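Local coordinates for protein extracellular subtilisin-like serine proteinase (Vibrio sp. PA-44, PDB 1SH7) that probably cuts peptide bonds as a calcium-binding, subtilisin-like serine endopeptidase, here represented by the catalytic domain of a cold-adapted enzyme from a psychrotrophic bacterium, at residues V115-L129 with V141-A154. Numbering follows the deposited sequence. Where two conformers were deposited one is given.
Sequences VAQNASGPSVANMSL and VQGAIQSGVSFMLA. With PMS (phenylmethanesulfonic acid), chain F.
Strands 123-127 and 150-154 are the parallel pair of a beta-alpha-beta unit in the central sheet of the subtilisin fold, joined through helix 135-146. Four backbone hydrogen bonds knit them. Ala125 N donates to Ser150 O (2.9 Å), and Met152 N to Ala125 O. Met127 N then binds Met152 O, and Ala154 N binds Met127 O at 3.1 Å. Where the strands begin, a water bridges Ser123 O and Ser150 N instead. On the face of Ala125, Met127 and Phe151, turned to helices 105-118 and 135-146, Ala125 CB sits over the Phe151 ring, 3.5 Å from its centroid, a CH-pi contact. Met127 chi2 is extended (-175°), which carries SD to the ring edge, 3.7 Å from Phe151 CD2, a Met-aromatic contact. Val141 CG2 also touches that sulfur. Val149 CG1 packs on Ala125 CB, while CG2 reaches Ala119 CB at 3.8 Å. The two helices touch through Ala116 CB and Ala144 CB (3.9 Å). On the face of Val124, Asn126 and Met152, Val124 CG2 packs on Met152 CG. At the C-terminal strand ends, Ser128, just past 123-127, and Ala154 line the phenylmethanesulfonic acid pocket; Ser128 OG is hydrogen-bonded to Ser220 O. Strand 32-37 flanks strand 123-127, and helix 219-236 packs against Asn126.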
loop_
_atom_site.group_PDB
_atom_site.type_symbol
_atom_site.label_atom_id
_atom_site.label_comp_id
_atom_site.label_asym_id
_atom_site.label_seq_id
_atom_site.Cartn_x
_atom_site.Cartn_y
_atom_site.Cartn_z
ATOM N N VAL A 115 0.387 -10.001 -12.405
ATOM C CA VAL A 115 -0.809 -9.551 -11.673
ATOM C C VAL A 115 -1.933 -9.225 -12.662
ATOM O O VAL A 115 -3.058 -9.692 -12.495
ATOM C CB VAL A 115 -0.485 -8.346 -10.757
ATOM C CG1 VAL A 115 -1.729 -7.684 -10.269
ATOM C CG2 VAL A 115 0.407 -8.788 -9.570
ATOM N N ALA A 116 -1.652 -8.482 -13.717
ATOM C CA ALA A 116 -2.691 -8.201 -14.713
ATOM C C ALA A 116 -3.268 -9.513 -15.290
ATOM O O ALA A 116 -4.497 -9.672 -15.411
ATOM C CB ALA A 116 -2.157 -7.337 -15.831
ATOM N N GLN A 117 -2.396 -10.479 -15.560
ATOM C CA GLN A 117 -2.840 -11.728 -16.189
ATOM C C GLN A 117 -3.550 -12.688 -15.207
ATOM O O GLN A 117 -4.359 -13.499 -15.631
ATOM C CB GLN A 117 -1.678 -12.454 -16.855
ATOM C CG GLN A 117 -1.131 -11.752 -18.088
ATOM C CD GLN A 117 0.261 -12.235 -18.482
ATOM O OE1 GLN A 117 0.665 -13.345 -18.128
ATOM N NE2 GLN A 117 0.998 -11.397 -19.206
ATOM N N ASN A 118 -3.265 -12.585 -13.909
ATOM C CA ASN A 118 -3.704 -13.598 -12.967
ATOM C C ASN A 118 -4.696 -13.130 -11.912
ATOM O O ASN A 118 -5.179 -13.937 -11.134
ATOM C CB ASN A 118 -2.474 -14.249 -12.292
ATOM C CG ASN A 118 -1.653 -15.070 -13.272
ATOM O OD1 ASN A 118 -0.671 -14.573 -13.864
ATOM N ND2 ASN A 118 -2.051 -16.312 -13.475
ATOM N N ALA A 119 -4.995 -11.840 -11.856
ATOM C CA ALA A 119 -5.963 -11.372 -10.840
ATOM C C ALA A 119 -7.284 -11.999 -11.159
ATOM O O ALA A 119 -7.611 -12.144 -12.330
ATOM C CB ALA A 119 -6.090 -9.873 -10.859
ATOM N N SER A 120 -8.061 -12.387 -10.163
ATOM C CA SER A 120 -9.346 -13.036 -10.495
ATOM C C SER A 120 -10.607 -12.193 -10.149
ATOM O O SER A 120 -11.229 -11.555 -11.049
ATOM C CB SER A 120 -9.368 -14.514 -9.980
ATOM O OG SER A 120 -9.720 -14.653 -8.615
ATOM N N GLY A 121 -10.982 -12.225 -8.885
ATOM C CA GLY A 121 -12.000 -11.362 -8.329
ATOM C C GLY A 121 -11.503 -9.963 -8.016
ATOM O O GLY A 121 -10.543 -9.482 -8.619
ATOM N N PRO A 122 -12.169 -9.294 -7.079
ATOM C CA PRO A 122 -11.758 -7.939 -6.669
ATOM C C PRO A 122 -10.318 -7.949 -6.210
ATOM O O PRO A 122 -9.974 -8.718 -5.330
ATOM C CB PRO A 122 -12.684 -7.624 -5.484
ATOM C CG PRO A 122 -13.907 -8.480 -5.738
ATOM C CD PRO A 122 -13.364 -9.750 -6.359
ATOM N N SER A 123 -9.500 -7.094 -6.795
ATOM C CA SER A 123 -8.065 -7.129 -6.600
ATOM C C SER A 123 -7.467 -5.727 -6.463
ATOM O O SER A 123 -7.937 -4.796 -7.091
ATOM C CB SER A 123 -7.414 -7.815 -7.799
ATOM O OG SER A 123 -7.902 -9.122 -7.957
ATOM N N VAL A 124 -6.415 -5.618 -5.658
ATOM C CA VAL A 124 -5.551 -4.465 -5.616
ATOM C C VAL A 124 -4.090 -4.924 -5.596
ATOM O O VAL A 124 -3.767 -5.997 -5.027
ATOM C CB VAL A 124 -5.847 -3.591 -4.403
ATOM C CG1 VAL A 124 -5.610 -4.341 -3.057
ATOM C CG2 VAL A 124 -5.061 -2.325 -4.462
ATOM N N ALA A 125 -3.217 -4.128 -6.213
ATOM C CA ALA A 125 -1.786 -4.426 -6.228
ATOM C C ALA A 125 -1.027 -3.378 -5.409
ATOM O O ALA A 125 -1.381 -2.195 -5.444
ATOM C CB ALA A 125 -1.258 -4.420 -7.623
ATOM N N ASN A 126 0.016 -3.831 -4.703
ATOM C CA ASN A 126 0.881 -2.982 -3.913
ATOM C C ASN A 126 2.318 -3.042 -4.407
ATOM O O ASN A 126 2.917 -4.111 -4.413
ATOM C CB ASN A 126 0.859 -3.402 -2.435
ATOM C CG ASN A 126 1.586 -2.417 -1.544
ATOM O OD1 ASN A 126 2.803 -2.459 -1.426
ATOM N ND2 ASN A 126 0.840 -1.537 -0.911
ATOM N N MET A 127 2.847 -1.888 -4.825
ATOM C CA MET A 127 4.248 -1.730 -5.185
ATOM C C MET A 127 4.979 -0.767 -4.238
ATOM O O MET A 127 5.041 0.417 -4.476
ATOM C CB MET A 127 4.372 -1.250 -6.642
ATOM C CG MET A 127 3.757 -2.202 -7.622
ATOM S SD MET A 127 4.047 -1.696 -9.305
ATOM C CE MET A 127 5.689 -2.216 -9.479
ATOM N N SER A 128 5.522 -1.294 -3.152
ATOM C CA SER A 128 6.285 -0.530 -2.195
ATOM C C SER A 128 7.755 -0.545 -2.639
ATOM O O SER A 128 8.608 -1.083 -1.973
ATOM C CB SER A 128 6.116 -1.126 -0.804
ATOM O OG SER A 128 4.950 -0.628 -0.174
ATOM N N LEU A 129 8.033 0.075 -3.770
ATOM C CA LEU A 129 9.331 -0.054 -4.420
ATOM C C LEU A 129 9.408 1.054 -5.461
ATOM O O LEU A 129 8.380 1.563 -5.907
ATOM C CB LEU A 129 9.507 -1.483 -5.011
ATOM C CG LEU A 129 8.660 -1.847 -6.244
ATOM C CD1 LEU A 129 9.349 -1.341 -7.518
ATOM C CD2 LEU A 129 8.363 -3.347 -6.381
ATOM N N VAL A 141 2.771 -0.740 -15.750
ATOM C CA VAL A 141 1.876 -0.438 -14.646
ATOM C C VAL A 141 0.609 0.161 -15.199
ATOM O O VAL A 141 -0.492 -0.253 -14.813
ATOM C CB VAL A 141 2.546 0.470 -13.605
ATOM C CG1 VAL A 141 1.546 1.012 -12.595
ATOM C CG2 VAL A 141 3.627 -0.323 -12.918
ATOM N N GLN A 142 0.763 1.073 -16.150
ATOM C CA GLN A 142 -0.382 1.701 -16.798
ATOM C C GLN A 142 -1.280 0.670 -17.446
ATOM O O GLN A 142 -2.507 0.780 -17.380
ATOM C CB GLN A 142 0.108 2.704 -17.818
ATOM C CG GLN A 142 -0.949 3.583 -18.419
ATOM C CD GLN A 142 -0.287 4.797 -19.064
ATOM O OE1 GLN A 142 0.019 4.764 -20.252
ATOM N NE2 GLN A 142 0.003 5.845 -18.250
ATOM N N GLY A 143 -0.661 -0.323 -18.078
ATOM C CA GLY A 143 -1.339 -1.446 -18.675
ATOM C C GLY A 143 -2.113 -2.326 -17.705
ATOM O O GLY A 143 -3.242 -2.711 -17.996
ATOM N N ALA A 144 -1.521 -2.646 -16.557
ATOM C CA ALA A 144 -2.176 -3.466 -15.549
ATOM C C ALA A 144 -3.380 -2.730 -14.962
ATOM O O ALA A 144 -4.422 -3.332 -14.721
ATOM C CB ALA A 144 -1.181 -3.867 -14.469
ATOM N N ILE A 145 -3.254 -1.416 -14.831
ATOM C CA ILE A 145 -4.345 -0.561 -14.358
ATOM C C ILE A 145 -5.474 -0.514 -15.371
ATOM O O ILE A 145 -6.632 -0.648 -14.995
ATOM C CB ILE A 145 -3.851 0.848 -13.995
ATOM C CG1 ILE A 145 -2.901 0.806 -12.812
ATOM C CG2 ILE A 145 -5.011 1.756 -13.566
ATOM C CD1 ILE A 145 -2.028 2.005 -12.703
ATOM N N GLN A 146 -5.148 -0.372 -16.657
ATOM C CA GLN A 146 -6.167 -0.495 -17.703
ATOM C C GLN A 146 -6.856 -1.856 -17.698
ATOM O O GLN A 146 -8.042 -1.966 -18.035
ATOM C CB GLN A 146 -5.546 -0.257 -19.088
ATOM C CG GLN A 146 -6.580 -0.297 -20.207
ATOM C CD GLN A 146 -6.040 0.229 -21.505
ATOM O OE1 GLN A 146 -5.751 1.414 -21.601
ATOM N NE2 GLN A 146 -5.891 -0.647 -22.507
ATOM N N SER A 147 -6.133 -2.898 -17.281
ATOM C CA SER A 147 -6.691 -4.246 -17.210
ATOM C C SER A 147 -7.765 -4.346 -16.162
ATOM O O SER A 147 -8.540 -5.295 -16.174
ATOM C CB SER A 147 -5.606 -5.291 -16.932
ATOM O OG SER A 147 -5.493 -5.536 -15.545
ATOM N N GLY A 148 -7.785 -3.392 -15.229
ATOM C CA GLY A 148 -8.798 -3.352 -14.195
ATOM C C GLY A 148 -8.337 -3.511 -12.773
ATOM O O GLY A 148 -9.163 -3.618 -11.902
ATOM N N VAL A 149 -7.026 -3.546 -12.533
ATOM C CA VAL A 149 -6.479 -3.682 -11.189
ATOM C C VAL A 149 -5.860 -2.370 -10.705
ATOM O O VAL A 149 -4.951 -1.841 -11.365
ATOM C CB VAL A 149 -5.409 -4.800 -11.169
ATOM C CG1 VAL A 149 -4.659 -4.838 -9.831
ATOM C CG2 VAL A 149 -6.072 -6.141 -11.457
ATOM N N SER A 150 -6.353 -1.845 -9.576
ATOM C CA SER A 150 -5.796 -0.617 -8.994
ATOM C C SER A 150 -4.375 -0.882 -8.439
ATOM O O SER A 150 -4.124 -1.947 -7.877
ATOM C CB SER A 150 -6.686 -0.114 -7.847
ATOM O OG SER A 150 -7.922 0.378 -8.337
ATOM N N PHE A 151 -3.469 0.088 -8.602
ATOM C CA PHE A 151 -2.106 -0.039 -8.162
ATOM C C PHE A 151 -1.767 1.078 -7.176
ATOM O O PHE A 151 -1.895 2.271 -7.529
ATOM C CB PHE A 151 -1.130 0.014 -9.353
ATOM C CG PHE A 151 -0.824 -1.342 -9.966
ATOM C CD1 PHE A 151 -1.818 -2.057 -10.612
ATOM C CD2 PHE A 151 0.429 -1.887 -9.869
ATOM C CE1 PHE A 151 -1.598 -3.293 -11.134
ATOM C CE2 PHE A 151 0.700 -3.110 -10.401
ATOM C CZ PHE A 151 -0.318 -3.835 -11.056
ATOM N N MET A 152 -1.341 0.676 -5.974
ATOM C CA MET A 152 -0.823 1.572 -4.937
ATOM C C MET A 152 0.719 1.585 -5.022
ATOM O O MET A 152 1.331 0.542 -5.038
ATOM C CB MET A 152 -1.280 1.118 -3.557
ATOM C CG MET A 152 -2.769 0.716 -3.451
ATOM S SD MET A 152 -3.874 2.064 -3.711
ATOM C CE MET A 152 -4.476 1.722 -5.334
ATOM N N LEU A 153 1.320 2.773 -5.091
ATOM C CA LEU A 153 2.744 2.962 -5.406
ATOM C C LEU A 153 3.425 3.838 -4.352
ATOM O O LEU A 153 2.886 4.871 -4.002
ATOM C CB LEU A 153 2.878 3.661 -6.777
ATOM C CG LEU A 153 2.032 3.053 -7.898
ATOM C CD1 LEU A 153 2.073 3.954 -9.144
ATOM C CD2 LEU A 153 2.466 1.651 -8.220
ATOM N N ALA A 154 4.607 3.441 -3.846
ATOM C CA ALA A 154 5.324 4.259 -2.892
ATOM C C ALA A 154 5.925 5.481 -3.573
ATOM O O ALA A 154 6.498 5.381 -4.661
ATOM C CB ALA A 154 6.380 3.467 -2.219
HETATM C C PMS F . 11.260 0.730 -0.014
HETATM S S PMS F . 9.901 1.972 -0.059
HETATM C C1 PMS F . 12.584 1.420 0.252
HETATM C C2 PMS F . 13.179 1.337 1.514
HETATM C C3 PMS F . 14.395 1.980 1.755
HETATM C C4 PMS F . 15.019 2.701 0.737
HETATM C C5 PMS F . 14.426 2.780 -0.524
HETATM C C6 PMS F . 13.214 2.137 -0.763
HETATM O O2S PMS F . 10.131 2.845 -1.623
HETATM O O1S PMS F . 10.157 2.946 1.240
HETATM O O HOH W 1 -6.542 -8.016 -14.762
HETATM O O HOH W 2 -8.760 -2.616 -8.025
HETATM O O HOH W 3 7.485 4.076 -6.812
#